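Putative uncharacterized protein (Jonesia denitrificans, PDB 4KTB) is of unknown function but belongs to the Nudix clan and may act as an asymmetric diadenosine tetraphosphate (Ap4A) hydrolase. Local coordinates at residues R78-Y81 with H82-V85; F126-D129 with R130-A133; W157-P160 with E161-C164. One frame throughout, in Å; residues are numbered along the deposited sequence.

Interaction 1 of 3, residues R78-Y81 with H82-V85; sequences RVMY and HERV
The backbone N of selenomethionine M80 donates to OE1 of E83 over 2.6 Å, almost straight at 174°. OE1 receives it on its anti side, somewhat out of the carboxylate plane. The E83 side chain reaches back because CG lies anti to the backbone N (chi1 160°) and the chain beyond runs extended. CG of M80 rests 3.2 Å from the same OE1. A second bond, from E83 N to M80 O at 2.9 Å, closes a type II beta turn. V79 packs behind it, with CG1 3.1 Å from E83 O. At the tip, CB of H82 sits over the Y81 ring, 4.2 Å from its centroid. The H82 ring and the tyrosine face form an offset edge-to-face pair, planes 68° apart. Outside the turn, E83 OE2 forms a salt bridge with R91, and H82 NE2 bonds T120 OG1 of the second subunit. With an alanine at E83, M80 N would probably lose its acceptor and R91 its carboxylate mate. The turn joins strand 75-78 to helix 85-97. The spacing of E83 and R91, and their salt bridge, are consistent with the loop-helix of a degenerate Nudix box, with H92 in place of the usual glutamate.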
ATOM      1  N   ARG A  78      10.678   1.063  19.852  1.00 13.60           N
ATOM      2  CA  ARG A  78       9.426   0.588  20.395  1.00 13.88           C
ATOM      3  C   ARG A  78       8.371   1.681  20.332  1.00 15.98           C
ATOM      4  O   ARG A  78       8.696   2.864  20.365  1.00 14.11           O
ATOM      5  CB  ARG A  78       9.675   0.180  21.845  1.00 17.03           C
ATOM      6  CG  ARG A  78       8.574  -0.622  22.495  1.00 27.42           C
ATOM      7  CD  ARG A  78       9.017  -1.090  23.880  1.00 37.37           C
ATOM      8  NE  ARG A  78       9.143   0.012  24.836  1.00 43.36           N
ATOM      9  CZ  ARG A  78       8.142   0.468  25.587  1.00 44.03           C
ATOM     10  NH1 ARG A  78       6.934  -0.078  25.492  1.00 43.87           N
ATOM     11  NH2 ARG A  78       8.345   1.473  26.431  1.00 42.73           N
ATOM     12  N   VAL A  79       7.107   1.300  20.214  1.00 11.84           N
ATOM     13  CA  VAL A  79       6.036   2.282  20.360  1.00 11.88           C
ATOM     14  C   VAL A  79       5.589   2.242  21.807  1.00 12.27           C
ATOM     15  O   VAL A  79       5.272   1.176  22.317  1.00 11.90           O
ATOM     16  CB  VAL A  79       4.840   1.968  19.469  1.00  5.60           C
ATOM     17  CG1 VAL A  79       3.692   2.938  19.783  1.00  5.84           C
ATOM     18  CG2 VAL A  79       5.225   2.094  18.012  1.00  5.30           C
HETATM   19  N   MSE A  80       5.568   3.387  22.477  1.00 11.32           N
HETATM   20  CA  MSE A  80       5.217   3.400  23.888  1.00 12.27           C
HETATM   21  C   MSE A  80       3.723   3.212  24.127  1.00 10.34           C
HETATM   22  O   MSE A  80       2.895   3.482  23.262  1.00  8.74           O
HETATM   23  CB  MSE A  80       5.659   4.703  24.553  1.00 18.33           C
HETATM   24  CG  MSE A  80       7.108   5.063  24.312  1.00 20.77           C
HETATM   25 SE   MSE A  80       7.675   6.446  25.535  1.00 39.51          SE
HETATM   26  CE  MSE A  80       6.055   7.545  25.448  1.00 29.29           C
ATOM     27  N   TYR A  81       3.396   2.749  25.325  1.00 11.20           N
ATOM     28  CA  TYR A  81       2.020   2.544  25.714  1.00 15.42           C
ATOM     29  C   TYR A  81       1.322   3.884  25.601  1.00 17.29           C
ATOM     30  O   TYR A  81       1.875   4.908  25.994  1.00 21.39           O
ATOM     31  CB  TYR A  81       1.959   2.023  27.144  1.00 17.38           C
ATOM     32  CG  TYR A  81       0.572   2.031  27.726  1.00 19.40           C
ATOM     33  CD1 TYR A  81      -0.335   1.040  27.406  1.00 19.71           C
ATOM     34  CD2 TYR A  81       0.170   3.031  28.595  1.00 21.89           C
ATOM     35  CE1 TYR A  81      -1.609   1.043  27.935  1.00 19.44           C
ATOM     36  CE2 TYR A  81      -1.102   3.044  29.130  1.00 22.14           C
ATOM     37  CZ  TYR A  81      -1.985   2.048  28.795  1.00 20.29           C
ATOM     38  OH  TYR A  81      -3.248   2.046  29.320  1.00 19.23           O
ATOM     39  N   HIS A  82       0.125   3.872  25.022  1.00 13.58           N
ATOM     40  CA  HIS A  82      -0.657   5.083  24.794  1.00 10.67           C
ATOM     41  C   HIS A  82       0.071   6.122  23.936  1.00 10.08           C
ATOM     42  O   HIS A  82      -0.235   7.306  24.012  1.00  8.99           O
ATOM     43  CB  HIS A  82      -1.076   5.693  26.127  1.00  9.57           C
ATOM     44  CG  HIS A  82      -2.498   6.147  26.164  1.00 11.70           C
ATOM     45  ND1 HIS A  82      -2.935   7.269  25.492  1.00 14.29           N
ATOM     46  CD2 HIS A  82      -3.580   5.645  26.799  1.00 13.31           C
ATOM     47  CE1 HIS A  82      -4.225   7.432  25.712  1.00 19.15           C
ATOM     48  NE2 HIS A  82      -4.648   6.462  26.500  1.00 11.10           N
ATOM     49  N   GLU A  83       1.023   5.675  23.118  1.00 10.58           N
ATOM     50  CA  GLU A  83       1.686   6.554  22.164  1.00  7.71           C
ATOM     51  C   GLU A  83       1.238   6.148  20.768  1.00 21.61           C
ATOM     52  O   GLU A  83       1.378   4.981  20.404  1.00 18.93           O
ATOM     53  CB  GLU A  83       3.207   6.406  22.269  1.00 13.14           C
ATOM     54  CG  GLU A  83       3.984   6.876  21.041  1.00 14.13           C
ATOM     55  CD  GLU A  83       5.495   6.815  21.246  1.00 11.95           C
ATOM     56  OE1 GLU A  83       6.049   5.700  21.372  1.00 12.32           O
ATOM     57  OE2 GLU A  83       6.139   7.883  21.286  1.00 12.06           O
ATOM     58  N   ARG A  84       0.695   7.079  19.984  1.00  7.36           N
ATOM     59  CA  ARG A  84       0.356   6.766  18.586  1.00  6.96           C
ATOM     60  C   ARG A  84       1.590   6.393  17.764  1.00  6.48           C
ATOM     61  O   ARG A  84       2.687   6.852  18.037  1.00  6.95           O
ATOM     62  CB  ARG A  84      -0.340   7.937  17.899  1.00  7.42           C
ATOM     63  CG  ARG A  84      -1.665   8.319  18.519  1.00 12.75           C
ATOM     64  CD  ARG A  84      -2.343   9.387  17.665  1.00 10.52           C
ATOM     65  NE  ARG A  84      -1.426  10.487  17.363  1.00 11.67           N
ATOM     66  CZ  ARG A  84      -1.654  11.452  16.476  1.00 12.74           C
ATOM     67  NH1 ARG A  84      -0.737  12.391  16.286  1.00 16.97           N
ATOM     68  NH2 ARG A  84      -2.787  11.480  15.785  1.00 11.31           N
ATOM     69  N   VAL A  85       1.401   5.563  16.746  1.00 12.06           N
ATOM     70  CA  VAL A  85       2.524   5.125  15.925  1.00 10.00           C
ATOM     71  C   VAL A  85       3.222   6.292  15.241  1.00  8.23           C
ATOM     72  O   VAL A  85       4.440   6.393  15.287  1.00  6.61           O
ATOM     73  CB  VAL A  85       2.080   4.083  14.866  1.00 12.62           C
ATOM     74  CG1 VAL A  85       3.240   3.729  13.927  1.00  9.49           C
ATOM     75  CG2 VAL A  85       1.575   2.834  15.549  1.00  5.11           C
TER

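Interaction 2 of 3, residues F126-D129 with R130-A133; sequences FYDD and RHHA
D128 lays its carboxylate against one face of the H131 ring, with CG 3.0 Å above the ring plane and toward its rim. D128 OD1 lies at the edge of the R130 guanidinium, near its plane, and H131 ND1 sits 3.6 Å above one guanidinium face, toward the rim. Carboxylate and guanidinium are nearly coplanar, 16° apart, whereas carboxylate and imidazole are inclined by 38°. R130 grips D128 side-on with two nitrogens. NE reaches OD1 at 2.9 Å and NH2 reaches OD2 at 3.0 Å, each on a syn lone pair. This is a salt bridge. OD1 is gripped a second time, on its anti lone pair, by the backbone N of R130 at 2.9 Å. Three bonds therefore fix the rotation of the carboxylate. The bend of R130 at chi3 (-85°) curls its chain back so that NE and NH2 face D128. D128 OD2 also comes within 2.6 Å of H131 NE2, but the angle is poor for a hydrogen bond, and so short an approach over the ring is doubtful in detail. The residues lie in the loop after the short, weakly bonded strand 126-127, which pairs in parallel with strand 113-118. Y41 of strand 39-49 packs against both R130 and H131. D128 bonds F118 through the backbone and touches Y117, and the chain then enters strand 133-141.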
ATOM      1  N   PHE A 126      13.952 -11.586   9.731  1.00 15.09           N
ATOM      2  CA  PHE A 126      14.307 -10.635  10.765  1.00 16.66           C
ATOM      3  C   PHE A 126      14.620 -11.265  12.130  1.00 14.05           C
ATOM      4  O   PHE A 126      13.969 -12.213  12.572  1.00  8.61           O
ATOM      5  CB  PHE A 126      13.207  -9.581  10.859  1.00 14.06           C
ATOM      6  CG  PHE A 126      12.876  -8.962   9.544  1.00 15.09           C
ATOM      7  CD1 PHE A 126      13.822  -8.205   8.864  1.00 13.53           C
ATOM      8  CD2 PHE A 126      11.629  -9.139   8.971  1.00 15.27           C
ATOM      9  CE1 PHE A 126      13.521  -7.620   7.630  1.00 11.53           C
ATOM     10  CE2 PHE A 126      11.325  -8.562   7.740  1.00 15.28           C
ATOM     11  CZ  PHE A 126      12.276  -7.807   7.069  1.00 12.63           C
ATOM     12  N   TYR A 127      15.632 -10.714  12.786  1.00 14.46           N
ATOM     13  CA  TYR A 127      16.160 -11.308  13.994  1.00 11.99           C
ATOM     14  C   TYR A 127      16.593 -10.271  15.024  1.00 15.74           C
ATOM     15  O   TYR A 127      17.257  -9.289  14.702  1.00 17.46           O
ATOM     16  CB  TYR A 127      17.338 -12.209  13.650  1.00 13.37           C
ATOM     17  CG  TYR A 127      18.134 -12.625  14.861  1.00 19.33           C
ATOM     18  CD1 TYR A 127      17.643 -13.580  15.741  1.00 20.81           C
ATOM     19  CD2 TYR A 127      19.374 -12.059  15.131  1.00 22.73           C
ATOM     20  CE1 TYR A 127      18.366 -13.973  16.862  1.00 26.03           C
ATOM     21  CE2 TYR A 127      20.107 -12.439  16.245  1.00 27.67           C
ATOM     22  CZ  TYR A 127      19.597 -13.399  17.109  1.00 28.42           C
ATOM     23  OH  TYR A 127      20.311 -13.788  18.219  1.00 30.03           O
ATOM     24  N   ASP A 128      16.212 -10.513  16.271  1.00 16.71           N
ATOM     25  CA  ASP A 128      16.614  -9.678  17.388  1.00 16.44           C
ATOM     26  C   ASP A 128      16.869 -10.601  18.563  1.00 15.61           C
ATOM     27  O   ASP A 128      16.054 -11.465  18.870  1.00 17.24           O
ATOM     28  CB  ASP A 128      15.499  -8.694  17.731  1.00 18.70           C
ATOM     29  CG  ASP A 128      15.969  -7.565  18.615  1.00 24.21           C
ATOM     30  OD1 ASP A 128      16.551  -7.827  19.702  1.00 23.72           O
ATOM     31  OD2 ASP A 128      15.773  -6.405  18.202  1.00 22.60           O
ATOM     32  N   ASP A 129      17.998 -10.429  19.225  1.00 17.34           N
ATOM     33  CA  ASP A 129      18.362 -11.384  20.250  1.00 23.29           C
ATOM     34  C   ASP A 129      17.670 -11.088  21.576  1.00 21.48           C
ATOM     35  O   ASP A 129      17.812 -11.856  22.520  1.00 27.11           O
ATOM     36  CB  ASP A 129      19.882 -11.451  20.421  1.00 33.36           C
ATOM     37  CG  ASP A 129      20.418 -10.333  21.288  1.00 46.90           C
ATOM     38  OD1 ASP A 129      20.408  -9.166  20.831  1.00 51.15           O
ATOM     39  OD2 ASP A 129      20.862 -10.615  22.427  1.00 52.11           O
ATOM     40  N   ARG A 130      16.906 -10.001  21.654  1.00 20.22           N
ATOM     41  CA  ARG A 130      16.276  -9.635  22.921  1.00 22.23           C
ATOM     42  C   ARG A 130      14.783  -9.887  22.901  1.00 21.42           C
ATOM     43  O   ARG A 130      14.169 -10.129  23.938  1.00 25.45           O
ATOM     44  CB  ARG A 130      16.492  -8.151  23.250  1.00 26.10           C
ATOM     45  CG  ARG A 130      17.818  -7.568  22.822  1.00 30.43           C
ATOM     46  CD  ARG A 130      17.723  -6.052  22.703  1.00 32.74           C
ATOM     47  NE  ARG A 130      17.221  -5.614  21.397  1.00 35.61           N
ATOM     48  CZ  ARG A 130      16.869  -4.360  21.106  1.00 39.35           C
ATOM     49  NH1 ARG A 130      16.957  -3.416  22.030  1.00 39.88           N
ATOM     50  NH2 ARG A 130      16.427  -4.047  19.892  1.00 39.81           N
ATOM     51  N   HIS A 131      14.187  -9.816  21.725  1.00 13.69           N
ATOM     52  CA  HIS A 131      12.748  -9.773  21.682  1.00 13.52           C
ATOM     53  C   HIS A 131      12.139 -10.315  20.408  1.00 12.80           C
ATOM     54  O   HIS A 131      12.837 -10.599  19.436  1.00 16.53           O
ATOM     55  CB  HIS A 131      12.263  -8.335  21.915  1.00 15.58           C
ATOM     56  CG  HIS A 131      12.824  -7.330  20.949  1.00 15.88           C
ATOM     57  ND1 HIS A 131      13.501  -6.202  21.365  1.00 17.50           N
ATOM     58  CD2 HIS A 131      12.783  -7.261  19.599  1.00 16.50           C
ATOM     59  CE1 HIS A 131      13.857  -5.488  20.312  1.00 15.12           C
ATOM     60  NE2 HIS A 131      13.430  -6.103  19.227  1.00 15.61           N
ATOM     61  N   HIS A 132      10.821 -10.475  20.454  1.00  8.08           N
ATOM     62  CA  HIS A 132      10.015 -10.617  19.271  1.00  7.42           C
ATOM     63  C   HIS A 132       9.419  -9.242  19.050  1.00 12.15           C
ATOM     64  O   HIS A 132       8.587  -8.797  19.845  1.00  9.96           O
ATOM     65  CB  HIS A 132       8.911 -11.640  19.504  1.00 10.80           C
ATOM     66  CG  HIS A 132       7.928 -11.784  18.362  1.00  8.24           C
ATOM     67  ND1 HIS A 132       6.867 -12.635  18.420  1.00  6.90           N
ATOM     68  CD2 HIS A 132       7.892 -11.185  17.144  1.00  6.31           C
ATOM     69  CE1 HIS A 132       6.176 -12.555  17.280  1.00  7.07           C
ATOM     70  NE2 HIS A 132       6.775 -11.687  16.505  1.00  6.02           N
ATOM     71  N   ALA A 133       9.864  -8.572  17.987  1.00 10.50           N
ATOM     72  CA  ALA A 133       9.324  -7.273  17.624  1.00  8.85           C
ATOM     73  C   ALA A 133       8.618  -7.348  16.278  1.00 11.32           C
ATOM     74  O   ALA A 133       9.142  -7.885  15.299  1.00 12.61           O
ATOM     75  CB  ALA A 133      10.394  -6.208  17.607  1.00  7.13           C
TER

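Interaction 3 of 3, residues W157-P160 with E161-C164; sequences WLTP and EEAC
T159 holds OG1 between its backbone N and carbonyl carbon (chi1 62°), and E162 sets CG anti to its own carbonyl carbon (chi1 -72°). These two torsions turn the side chains toward each other and make a capping box at the start of helix 160-163. T159 is the N-cap. Its OG1 accepts from E162 N at 3.2 Å, with an angle of 163°. In return, T159 N donates to E162 OE1 at 2.9 Å, approaching from above the carboxylate plane. Each residue thus ties its side chain to the backbone of the other, and two N-H groups at the helix start gain acceptors. The carboxylate near the helix N-terminus would probably also be favoured by the helix dipole. The first helical bond runs from A163 N to T159 O, 2.7 Å long and nearly in line with the carbonyl bond. The next, from C164 N to P160 O, measures 2.9 Å. P160 is the first helical residue, a place where a proline gives up no helical N-H bond. L158 CB packs 3.6 Å from E162 CB and 4.1 Å from A163 CB. This packing ties the short helix to strand 154-158. L158 also touches L60 of strand 55-64. W157 makes a cation-pi contact with R48. One water donates to E162 OE1 at 2.5 Å and makes a weak bond to W157 O at 3.4 Å.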
ATOM      1  N   TRP A 157      24.967   9.489   4.463  1.00 23.75           N
ATOM      2  CA  TRP A 157      24.045   9.636   3.351  1.00 21.23           C
ATOM      3  C   TRP A 157      24.633   8.969   2.125  1.00 24.23           C
ATOM      4  O   TRP A 157      25.703   9.344   1.655  1.00 28.09           O
ATOM      5  CB  TRP A 157      23.773  11.105   3.079  1.00 18.50           C
ATOM      6  CG  TRP A 157      22.994  11.756   4.174  1.00 17.99           C
ATOM      7  CD1 TRP A 157      23.479  12.559   5.164  1.00 20.26           C
ATOM      8  CD2 TRP A 157      21.587  11.636   4.409  1.00 17.40           C
ATOM      9  NE1 TRP A 157      22.455  12.961   5.992  1.00 19.21           N
ATOM     10  CE2 TRP A 157      21.283  12.400   5.550  1.00 18.12           C
ATOM     11  CE3 TRP A 157      20.551  10.956   3.762  1.00 18.36           C
ATOM     12  CZ2 TRP A 157      19.984  12.509   6.051  1.00 16.48           C
ATOM     13  CZ3 TRP A 157      19.272  11.059   4.265  1.00 17.92           C
ATOM     14  CH2 TRP A 157      18.994  11.832   5.392  1.00 17.10           C
ATOM     15  N   LEU A 158      23.922   7.974   1.616  1.00 22.90           N
ATOM     16  CA  LEU A 158      24.423   7.167   0.517  1.00 24.67           C
ATOM     17  C   LEU A 158      23.402   7.128  -0.602  1.00 24.37           C
ATOM     18  O   LEU A 158      22.204   7.147  -0.335  1.00 21.98           O
ATOM     19  CB  LEU A 158      24.650   5.748   1.008  1.00 24.79           C
ATOM     20  CG  LEU A 158      25.509   5.614   2.249  1.00 23.11           C
ATOM     21  CD1 LEU A 158      25.045   4.409   3.031  1.00 24.85           C
ATOM     22  CD2 LEU A 158      26.954   5.468   1.835  1.00 25.72           C
ATOM     23  N   THR A 159      23.870   7.063  -1.850  1.00 25.79           N
ATOM     24  CA  THR A 159      22.961   6.790  -2.958  1.00 24.05           C
ATOM     25  C   THR A 159      22.558   5.347  -2.795  1.00 21.39           C
ATOM     26  O   THR A 159      23.251   4.603  -2.097  1.00 20.37           O
ATOM     27  CB  THR A 159      23.619   6.950  -4.346  1.00 24.28           C
ATOM     28  OG1 THR A 159      24.693   6.013  -4.479  1.00 28.29           O
ATOM     29  CG2 THR A 159      24.130   8.342  -4.542  1.00 21.45           C
ATOM     30  N   PRO A 160      21.435   4.950  -3.422  1.00 22.86           N
ATOM     31  CA  PRO A 160      21.001   3.556  -3.427  1.00 24.44           C
ATOM     32  C   PRO A 160      22.136   2.613  -3.773  1.00 25.60           C
ATOM     33  O   PRO A 160      22.322   1.627  -3.057  1.00 26.61           O
ATOM     34  CB  PRO A 160      19.954   3.544  -4.531  1.00 23.87           C
ATOM     35  CG  PRO A 160      19.278   4.867  -4.360  1.00 20.96           C
ATOM     36  CD  PRO A 160      20.377   5.835  -3.948  1.00 23.17           C
ATOM     37  N   GLU A 161      22.870   2.903  -4.842  1.00 25.47           N
ATOM     38  CA  GLU A 161      24.024   2.096  -5.194  1.00 27.43           C
ATOM     39  C   GLU A 161      24.919   1.943  -3.987  1.00 25.66           C
ATOM     40  O   GLU A 161      25.273   0.832  -3.606  1.00 20.51           O
ATOM     41  CB  GLU A 161      24.824   2.759  -6.312  1.00 30.25           C
ATOM     42  CG  GLU A 161      24.357   2.442  -7.697  1.00 33.64           C
ATOM     43  CD  GLU A 161      25.465   2.597  -8.714  1.00 38.68           C
ATOM     44  OE1 GLU A 161      26.074   1.572  -9.099  1.00 40.07           O
ATOM     45  OE2 GLU A 161      25.731   3.748  -9.115  1.00 41.76           O
ATOM     46  N   GLU A 162      25.271   3.077  -3.389  1.00 24.51           N
ATOM     47  CA  GLU A 162      26.194   3.104  -2.260  1.00 27.36           C
ATOM     48  C   GLU A 162      25.649   2.298  -1.088  1.00 27.98           C
ATOM     49  O   GLU A 162      26.342   1.447  -0.532  1.00 19.86           O
ATOM     50  CB  GLU A 162      26.470   4.552  -1.846  1.00 30.08           C
ATOM     51  CG  GLU A 162      27.339   5.300  -2.855  1.00 35.15           C
ATOM     52  CD  GLU A 162      27.299   6.804  -2.671  1.00 40.66           C
ATOM     53  OE1 GLU A 162      26.725   7.268  -1.659  1.00 40.62           O
ATOM     54  OE2 GLU A 162      27.842   7.521  -3.543  1.00 44.92           O
ATOM     55  N   ALA A 163      24.395   2.567  -0.740  1.00 25.08           N
ATOM     56  CA  ALA A 163      23.729   1.886   0.373  1.00 21.07           C
ATOM     57  C   ALA A 163      23.676   0.376   0.173  1.00 20.49           C
ATOM     58  O   ALA A 163      23.694  -0.378   1.137  1.00 20.01           O
ATOM     59  CB  ALA A 163      22.326   2.447   0.591  1.00 15.66           C
ATOM     60  N   CYS A 164      23.606  -0.068  -1.078  1.00 23.68           N
ATOM     61  CA  CYS A 164      23.543  -1.502  -1.348  1.00 17.55           C
ATOM     62  C   CYS A 164      24.911  -2.103  -1.632  1.00 20.58           C
ATOM     63  O   CYS A 164      25.012  -3.207  -2.157  1.00 20.50           O
ATOM     64  CB  CYS A 164      22.557  -1.820  -2.473  1.00 17.32           C
ATOM     65  SG  CYS A 164      20.823  -1.495  -1.998  1.00 20.71           S
TER
HETATM   66  O   HOH W   1      26.504   9.771  -1.633  1.00 19.10           O

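The three contacts follow one another along the chain, each a local turn, loop or cap that follows a strand. Interactions 1 and 2 are neighbours, centres 18 Å and nearest atoms about 7 Å apart. Both pack on strand 39-49. Interaction 3 lies on the other side of the chain's centre, its centre about 31 Å from that of interaction 1 and about 26 Å from that of interaction 2, beside strand 55-64 of the same mixed sheet. The first two meet between subunits, since H132 of interaction 2 bonds the backbone N of H82 of the second subunit. Interactions 1 and 2 thus both touch the second subunit, while interaction 3 touches no other chain of the assembly.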